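457aa long hypothetical protein (Pyrococcus horikoshii, PDB 2CSU) is of unknown function but contains a CoA-binding Rossmann-like domain and two domains related to those of succinyl-CoA ligases. Local coordinates at residues A[299-304]-A[375-380]. Numbering follows the deposited sequence.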
# COMPACT_ATOMS: atom_id res chain seq x y z
N MSE A 299 8.04 8.19 18.67
CA MSE A 299 8.30 9.63 18.52
C MSE A 299 7.61 10.05 17.20
O MSE A 299 7.68 9.33 16.20
CB MSE A 299 9.80 9.94 18.50
CG MSE A 299 10.69 9.02 17.66
SE MSE A 299 12.47 9.42 17.82
CE MSE A 299 12.53 10.65 16.69
N THR A 300 6.93 11.19 17.21
CA THR A 300 6.21 11.61 16.01
C THR A 300 6.04 13.13 15.92
O THR A 300 6.18 13.84 16.93
CB THR A 300 4.79 10.98 15.98
OG1 THR A 300 4.12 11.34 14.78
CG2 THR A 300 3.95 11.48 17.17
N ASN A 301 5.73 13.62 14.72
CA ASN A 301 5.49 15.04 14.50
C ASN A 301 4.00 15.25 14.22
O ASN A 301 3.56 16.35 13.91
CB ASN A 301 6.35 15.57 13.34
CG ASN A 301 5.90 15.08 11.97
OD1 ASN A 301 5.29 14.01 11.83
ND2 ASN A 301 6.21 15.87 10.94
N ALA A 302 3.24 14.18 14.34
CA ALA A 302 1.80 14.19 14.09
C ALA A 302 1.08 13.25 15.05
O ALA A 302 1.37 12.05 15.08
CB ALA A 302 1.53 13.77 12.65
N GLY A 303 0.15 13.79 15.82
CA GLY A 303 -0.60 12.97 16.77
C GLY A 303 -1.34 11.81 16.13
O GLY A 303 -1.15 10.66 16.52
N GLY A 304 -2.20 12.11 15.15
CA GLY A 304 -2.97 11.08 14.48
C GLY A 304 -2.19 9.81 14.18
O GLY A 304 -2.49 8.75 14.72
N ILE A 375 7.98 8.31 13.59
CA ILE A 375 6.88 8.65 12.68
C ILE A 375 6.97 10.12 12.21
O ILE A 375 7.07 11.05 13.00
CB ILE A 375 5.56 8.43 13.41
CG1 ILE A 375 5.42 6.95 13.82
CG2 ILE A 375 4.37 8.77 12.49
CD1 ILE A 375 4.17 6.70 14.66
N CYS A 376 6.95 10.32 10.88
CA CYS A 376 7.07 11.67 10.41
C CYS A 376 6.19 11.90 9.19
O CYS A 376 6.36 11.30 8.14
CB CYS A 376 8.52 11.91 10.01
SG CYS A 376 8.76 13.51 9.21
N VAL A 377 5.18 12.74 9.39
CA VAL A 377 4.59 13.36 8.23
C VAL A 377 5.55 14.44 7.73
O VAL A 377 5.96 15.34 8.45
CB VAL A 377 3.26 13.97 8.65
CG1 VAL A 377 2.58 14.59 7.43
CG2 VAL A 377 2.36 12.90 9.23
N VAL A 378 5.99 14.27 6.47
CA VAL A 378 6.97 15.20 5.93
C VAL A 378 6.35 16.56 5.61
O VAL A 378 5.46 16.70 4.78
CB VAL A 378 7.59 14.58 4.68
CG1 VAL A 378 8.53 15.59 4.01
CG2 VAL A 378 8.39 13.35 5.06
N PRO A 379 6.84 17.60 6.32
CA PRO A 379 6.33 18.95 6.16
C PRO A 379 6.90 19.60 4.90
O PRO A 379 8.04 19.39 4.52
CB PRO A 379 6.75 19.73 7.39
CG PRO A 379 8.08 19.11 7.81
CD PRO A 379 7.91 17.59 7.31
N THR A 380 6.04 20.41 4.26
CA THR A 380 6.47 21.16 3.09
C THR A 380 6.44 22.67 3.35
O THR A 380 6.37 23.49 2.45
CB THR A 380 5.54 20.80 1.93
OG1 THR A 380 4.20 21.16 2.29
CG2 THR A 380 5.58 19.29 1.67
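Asn301 takes over with its side chain where the backbone pairing of two parallel strands gives out, holding both main-chain polar atoms of Val377, N and O. OD1 of Asn301 accepts from Val377 N at 2.8 Å, a somewhat bent bond, while ND2 of Asn301 donates to Val377 O at 2.6 Å, lying in the carbonyl plane on a lone pair. That carbonyl also sits only 7° out of the amide plane, so the two bonds together fix the rotation of the carboxamide. Chi1 of Asn301, 72°, sets CG between the backbone N and the carbonyl carbon, which carries the amide across to the neighbouring strand. Upstream, Ile375 N donates almost straight to Met299 O (2.8 Å), whereas the next bond along, Asn301 N to Ile375 O, is weak at 3.4 Å; Tyr356 OH also bonds this carbonyl.

These are the carboxyl ends of strands 295-300 and 371-377, adjacent, parallel strands of the mixed sheet in the ligase-CoA domain, with strand 295-300 leading by a short turn into helix 303-314, a beta-alpha unit, as in the flavodoxin-like fold of succinyl-CoA ligase domains. The turn is braced by Thr300, whose OG1 donates to Ala302 O while the same OG1 lies 3.5 Å from CG2 of Ile375. Pro305 and Thr309 of the following helix pack on Ile375.

Beyond the amide the contact thins. Ala302, at the N-cap position, meets CG2 of Val377 through CB alone (3.6 Å), and Ala160 of the second subunit packs on both. Pro379 barely approaches Asn301 ND2 with its CD, and the chain then runs out to solvent-exposed Thr380.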